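Local structure of glutathione-dependent peroxiredoxin (Sinorhizobium meliloti, 3UMA) at residues 26-32 and 158-163; 57-63 and 92-98. The protein probably reduces hydrogen peroxide and organic hydroperoxides to water and alcohols at the expense of glutathione, as a thiol peroxidase of the Prx5 group of peroxiredoxins. All blocks are in the same frame, centred on the assembly; numbering follows the deposited sequence.

Contact 1 of 2, residues 26-32 and 158-163; sequences IAVGDKL and GVVKAL
Val-160 turns its side chain into the loop 26-32. CG1, anti to the backbone N (chi1 -179°), lies against the backbone of Ala-27 and Val-28, while CG2 lies against Asp-30 O and two aliphatic chains: the Ile-26 side chain crosses that of Val-160 obliquely, CG1 coming 3.9 Å from CG2, and the Leu-32 side chain crosses it at about a right angle, with CD2 doing the touching. Short and branched, valine suits a point where the loop backbone comes this close. Further along, Leu-163 brings CD2 against the start of the loop, 3.3 Å from the carbonyl O of Ile-26, and its CB meets CG2 of Val-28. CG1 of Val-28 lies 3.5 Å from the carbonyl O of Lys-161.

The loop is shaped by a type II turn from Ala-27 to Asp-30, whose third position, with positive phi, is taken by Gly-29. Asp-30 braces the turn by accepting the N-H of Ala-27 on OD2 (2.8 Å), from above the carboxylate plane. Three nearly straight backbone bonds then fasten the loop: Gly-29 N to Val-160 O (2.7 Å), Val-160 N to Asp-30 O, and Leu-32 N to Gly-158 O. Loop 26-32 thus borders strand 159-165; strand 147-156 pairs antiparallel with that strand, the pairing interrupted by a classic bulge where Lys-161 and Ala-162 both face Leu-154, and its Met-153 touches Leu-32 and Leu-163.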
loop_
_atom_site.group_PDB
_atom_site.type_symbol
_atom_site.label_atom_id
_atom_site.label_comp_id
_atom_site.label_asym_id
_atom_site.label_seq_id
_atom_site.Cartn_x
_atom_site.Cartn_y
_atom_site.Cartn_z
ATOM N N ILE A 26 -12.117 5.226 5.402
ATOM C CA ILE A 26 -10.996 5.716 6.208
ATOM C C ILE A 26 -10.693 7.205 5.935
ATOM O O ILE A 26 -10.778 7.662 4.794
ATOM C CB ILE A 26 -9.730 4.850 5.996
ATOM C CG1 ILE A 26 -8.738 5.042 7.141
ATOM C CG2 ILE A 26 -9.081 5.118 4.624
ATOM C CD1 ILE A 26 -9.075 4.244 8.384
ATOM N N ALA A 27 -10.357 7.944 6.992
ATOM C CA ALA A 27 -10.025 9.366 6.903
ATOM C C ALA A 27 -8.878 9.729 7.832
ATOM O O ALA A 27 -8.509 8.965 8.742
ATOM C CB ALA A 27 -11.258 10.239 7.210
ATOM N N VAL A 28 -8.315 10.903 7.593
ATOM C CA VAL A 28 -7.305 11.485 8.474
ATOM C C VAL A 28 -7.865 11.496 9.892
ATOM O O VAL A 28 -9.009 11.854 10.114
ATOM C CB VAL A 28 -6.906 12.915 8.005
ATOM C CG1 VAL A 28 -5.951 13.594 9.002
ATOM C CG2 VAL A 28 -6.241 12.858 6.621
ATOM N N GLY A 29 -7.064 11.054 10.849
ATOM C CA GLY A 29 -7.527 11.028 12.230
ATOM C C GLY A 29 -8.001 9.659 12.677
ATOM O O GLY A 29 -7.963 9.382 13.871
ATOM N N ASP A 30 -8.455 8.814 11.735
ATOM C CA ASP A 30 -8.925 7.452 12.050
ATOM C C ASP A 30 -7.750 6.537 12.413
ATOM O O ASP A 30 -6.646 6.669 11.884
ATOM C CB ASP A 30 -9.663 6.802 10.856
ATOM C CG ASP A 30 -11.033 7.416 10.569
ATOM O OD1 ASP A 30 -11.595 8.103 11.435
ATOM O OD2 ASP A 30 -11.567 7.201 9.456
ATOM N N LYS A 31 -8.003 5.594 13.313
ATOM C CA LYS A 31 -7.080 4.481 13.520
ATOM C C LYS A 31 -7.305 3.435 12.422
ATOM O O LYS A 31 -8.433 3.229 11.981
ATOM C CB LYS A 31 -7.307 3.843 14.897
ATOM C CG LYS A 31 -7.146 4.816 16.089
ATOM C CD LYS A 31 -7.291 4.101 17.439
ATOM C CE LYS A 31 -8.745 3.769 17.749
ATOM N NZ LYS A 31 -8.946 2.652 18.751
ATOM N N LEU A 32 -6.232 2.793 11.971
ATOM C CA LEU A 32 -6.362 1.651 11.066
ATOM C C LEU A 32 -6.918 0.422 11.808
ATOM O O LEU A 32 -6.519 0.157 12.943
ATOM C CB LEU A 32 -5.015 1.308 10.432
ATOM C CG LEU A 32 -4.398 2.275 9.406
ATOM C CD1 LEU A 32 -3.085 1.718 8.930
ATOM C CD2 LEU A 32 -5.322 2.512 8.219
ATOM N N GLY A 158 -0.112 3.915 14.116
ATOM C CA GLY A 158 -1.384 3.337 13.711
ATOM C C GLY A 158 -2.485 4.313 13.359
ATOM O O GLY A 158 -3.593 3.888 13.032
ATOM N N VAL A 159 -2.196 5.613 13.403
ATOM C CA VAL A 159 -3.215 6.640 13.147
ATOM C C VAL A 159 -2.956 7.354 11.806
ATOM O O VAL A 159 -1.827 7.766 11.532
ATOM C CB VAL A 159 -3.290 7.697 14.311
ATOM C CG1 VAL A 159 -4.227 8.855 13.952
ATOM C CG2 VAL A 159 -3.751 7.049 15.638
ATOM N N VAL A 160 -4.005 7.496 10.994
ATOM C CA VAL A 160 -3.897 8.143 9.674
ATOM C C VAL A 160 -3.691 9.659 9.805
ATOM O O VAL A 160 -4.570 10.370 10.263
ATOM C CB VAL A 160 -5.138 7.891 8.785
ATOM C CG1 VAL A 160 -4.956 8.559 7.405
ATOM C CG2 VAL A 160 -5.406 6.398 8.615
ATOM N N LYS A 161 -2.523 10.126 9.390
ATOM C CA LYS A 161 -2.170 11.540 9.473
ATOM C C LYS A 161 -2.269 12.265 8.136
ATOM O O LYS A 161 -2.538 13.455 8.101
ATOM C CB LYS A 161 -0.762 11.704 10.061
ATOM C CG LYS A 161 -0.658 11.281 11.534
ATOM C CD LYS A 161 -1.621 12.083 12.427
ATOM C CE LYS A 161 -1.468 11.703 13.911
ATOM N NZ LYS A 161 -2.404 12.516 14.772
ATOM N N ALA A 162 -2.032 11.544 7.044
ATOM C CA ALA A 162 -2.202 12.090 5.697
ATOM C C ALA A 162 -2.732 10.973 4.809
ATOM O O ALA A 162 -2.323 9.822 4.952
ATOM C CB ALA A 162 -0.893 12.620 5.164
ATOM N N LEU A 163 -3.646 11.322 3.913
ATOM C CA LEU A 163 -4.341 10.357 3.100
ATOM C C LEU A 163 -4.572 10.961 1.711
ATOM O O LEU A 163 -5.156 12.033 1.584
ATOM C CB LEU A 163 -5.673 9.972 3.757
ATOM C CG LEU A 163 -6.644 9.070 2.985
ATOM C CD1 LEU A 163 -6.030 7.692 2.689
ATOM C CD2 LEU A 163 -7.959 8.922 3.745
#

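Contact 2 of 2, residues 57-63 and 92-98; sequences KRVVLFA and VDDIAVV
The ring of Phe-62 has Val-97 over one face: CB stands 3.6 Å above the ring plane, offset toward the rim, in a CH-pi contact, and CG2 comes within 3.6 Å of CE2. At the edge, in the plane of the ring, lies CG2 of Ile-95, 4.0 Å from CE1. With chi1 at 64° the ring CG sits between the backbone N and the carbonyl carbon, a placement that swings the ring over the adjoining strand. Tyr-80 stacks with this ring and His-76 meets it edge-to-face, both from helix 70-82. The side chain of Cys-72, the predicted peroxidatic cysteine on that helix, is about 7 Å from the side chain of Val-97.

Strands 58-63 and 94-98 run parallel, joined by a crossover through helices, the beta-alpha-beta unit of the thioredoxin fold. Between Val-60 N and Val-98 N, four backbone bonds alternate across the pair. On the opposite face of the sheet Ala-96 and Ala-63 are short enough for longer neighbours to reach across to their CB atoms: CD1 of Leu-61 lies between CB of Ala-96 and CG1 of Val-98, and CB of Ala-63 meets that same CG1 at 3.6 Å.

At the strand starts, Arg-58 and Asp-93 grip each other twice: Arg-58 N reaches Asp-93 OD2 (2.9 Å) on its anti side, 25° out of the carboxylate plane, and Asp-93 N returns to Arg-58 O. The guanidinium is salt-bridged to Glu-156. A weak salt bridge joins Lys-57 NZ to Asp-94 OD2 at 3.4 Å; that oxygen also bonds His-120, and the ammonium bonds Leu-53 O.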
loop_
_atom_site.group_PDB
_atom_site.type_symbol
_atom_site.label_atom_id
_atom_site.label_comp_id
_atom_site.label_asym_id
_atom_site.label_seq_id
_atom_site.Cartn_x
_atom_site.Cartn_y
_atom_site.Cartn_z
ATOM N N LYS A 57 5.406 3.640 15.412
ATOM C CA LYS A 57 6.151 3.909 14.177
ATOM C C LYS A 57 5.477 4.961 13.277
ATOM O O LYS A 57 4.285 5.239 13.397
ATOM C CB LYS A 57 6.415 2.607 13.398
ATOM C CG LYS A 57 7.455 1.675 14.028
ATOM C CD LYS A 57 7.083 0.194 13.841
ATOM C CE LYS A 57 8.020 -0.550 12.889
ATOM N NZ LYS A 57 7.521 -0.619 11.456
ATOM N N ARG A 58 6.274 5.557 12.403
ATOM C CA ARG A 58 5.777 6.474 11.386
ATOM C C ARG A 58 5.973 5.732 10.074
ATOM O O ARG A 58 7.104 5.489 9.677
ATOM C CB ARG A 58 6.582 7.779 11.395
ATOM C CG ARG A 58 5.926 8.956 10.686
ATOM C CD ARG A 58 6.378 10.301 11.317
ATOM N NE ARG A 58 5.826 11.471 10.623
ATOM C CZ ARG A 58 6.522 12.273 9.818
ATOM N NH1 ARG A 58 7.805 12.047 9.591
ATOM N NH2 ARG A 58 5.935 13.315 9.241
ATOM N N VAL A 59 4.871 5.360 9.431
ATOM C CA VAL A 59 4.922 4.472 8.261
ATOM C C VAL A 59 4.249 5.101 7.017
ATOM O O VAL A 59 3.194 5.710 7.113
ATOM C CB VAL A 59 4.285 3.089 8.591
ATOM C CG1 VAL A 59 4.292 2.155 7.385
ATOM C CG2 VAL A 59 5.017 2.424 9.771
ATOM N N VAL A 60 4.892 4.965 5.867
ATOM C CA VAL A 60 4.275 5.338 4.600
ATOM C C VAL A 60 3.674 4.075 3.991
ATOM O O VAL A 60 4.401 3.128 3.718
ATOM C CB VAL A 60 5.290 5.960 3.630
ATOM C CG1 VAL A 60 4.725 5.993 2.189
ATOM C CG2 VAL A 60 5.638 7.361 4.087
ATOM N N LEU A 61 2.347 4.047 3.859
ATOM C CA LEU A 61 1.662 2.936 3.213
ATOM C C LEU A 61 1.091 3.396 1.885
ATOM O O LEU A 61 0.347 4.376 1.843
ATOM C CB LEU A 61 0.507 2.406 4.082
ATOM C CG LEU A 61 -0.354 1.273 3.483
ATOM C CD1 LEU A 61 0.449 -0.021 3.290
ATOM C CD2 LEU A 61 -1.582 0.996 4.319
ATOM N N PHE A 62 1.417 2.696 0.804
ATOM C CA PHE A 62 0.658 2.926 -0.423
ATOM C C PHE A 62 0.002 1.658 -0.952
ATOM O O PHE A 62 0.572 0.578 -0.850
ATOM C CB PHE A 62 1.466 3.674 -1.503
ATOM C CG PHE A 62 2.661 2.924 -2.025
ATOM C CD1 PHE A 62 3.819 2.785 -1.257
ATOM C CD2 PHE A 62 2.657 2.411 -3.315
ATOM C CE1 PHE A 62 4.924 2.114 -1.752
ATOM C CE2 PHE A 62 3.776 1.747 -3.834
ATOM C CZ PHE A 62 4.909 1.593 -3.058
ATOM N N ALA A 63 -1.202 1.809 -1.502
ATOM C CA ALA A 63 -1.937 0.685 -2.069
ATOM C C ALA A 63 -2.017 0.778 -3.592
ATOM O O ALA A 63 -2.164 1.867 -4.150
ATOM C CB ALA A 63 -3.310 0.599 -1.488
ATOM N N VAL A 92 10.710 8.655 8.787
ATOM C CA VAL A 92 9.806 7.564 8.466
ATOM C C VAL A 92 10.557 6.292 8.769
ATOM O O VAL A 92 11.678 6.101 8.291
ATOM C CB VAL A 92 9.392 7.605 6.970
ATOM C CG1 VAL A 92 8.752 6.295 6.541
ATOM C CG2 VAL A 92 8.465 8.796 6.704
ATOM N N ASP A 93 9.942 5.414 9.548
ATOM C CA ASP A 93 10.601 4.162 9.921
ATOM C C ASP A 93 10.507 3.081 8.854
ATOM O O ASP A 93 11.451 2.294 8.694
ATOM C CB ASP A 93 10.027 3.636 11.233
ATOM C CG ASP A 93 10.131 4.648 12.345
ATOM O OD1 ASP A 93 11.254 5.124 12.583
ATOM O OD2 ASP A 93 9.099 4.979 12.958
ATOM N N ASP A 94 9.372 3.028 8.141
ATOM C CA ASP A 94 9.122 1.928 7.196
ATOM C C ASP A 94 8.268 2.345 5.994
ATOM O O ASP A 94 7.489 3.289 6.068
ATOM C CB ASP A 94 8.413 0.781 7.928
ATOM C CG ASP A 94 9.024 -0.583 7.631
ATOM O OD1 ASP A 94 9.713 -0.748 6.584
ATOM O OD2 ASP A 94 8.805 -1.500 8.463
ATOM N N ILE A 95 8.415 1.621 4.886
ATOM C CA ILE A 95 7.538 1.814 3.735
ATOM C C ILE A 95 6.935 0.472 3.327
ATOM O O ILE A 95 7.648 -0.543 3.261
ATOM C CB ILE A 95 8.275 2.451 2.540
ATOM C CG1 ILE A 95 9.010 3.730 2.965
ATOM C CG2 ILE A 95 7.278 2.747 1.380
ATOM C CD1 ILE A 95 10.041 4.218 1.940
ATOM N N ALA A 96 5.627 0.484 3.062
ATOM C CA ALA A 96 4.911 -0.707 2.629
ATOM C C ALA A 96 4.015 -0.420 1.442
ATOM O O ALA A 96 3.397 0.631 1.379
ATOM C CB ALA A 96 4.071 -1.265 3.758
ATOM N N VAL A 97 3.963 -1.368 0.508
ATOM C CA VAL A 97 2.926 -1.413 -0.517
ATOM C C VAL A 97 1.988 -2.579 -0.205
ATOM O O VAL A 97 2.433 -3.644 0.214
ATOM C CB VAL A 97 3.538 -1.539 -1.958
ATOM C CG1 VAL A 97 4.393 -2.812 -2.111
ATOM C CG2 VAL A 97 2.437 -1.449 -3.058
ATOM N N VAL A 98 0.692 -2.363 -0.383
ATOM C CA VAL A 98 -0.298 -3.404 -0.196
ATOM C C VAL A 98 -1.093 -3.557 -1.488
ATOM O O VAL A 98 -1.363 -2.561 -2.172
ATOM C CB VAL A 98 -1.236 -3.103 1.009
ATOM C CG1 VAL A 98 -1.988 -1.810 0.838
ATOM C CG2 VAL A 98 -2.240 -4.267 1.278
#

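Near the N terminus, the loop 26-32 is separated from its partner by 125 residues, so contact 1 closes a long loop when the chain returns as strand 159-165. Within that loop the chain first builds the hairpin 36-49, then enters strand 58-64, passes through helices 70-82 and 84-88, and comes back as strand 94-99, where contact 2 closes a much shorter loop. The two therefore nest and do not cross. Their centres are 13 Å apart and they do not touch, yet both reach the same mixed sheet: contact 2 joins parallel strands in its interior, contact 1 fixes the N-terminal loop beside strand 159-165, and strand 147-156 stands between, paired with both 58-64 and 159-165.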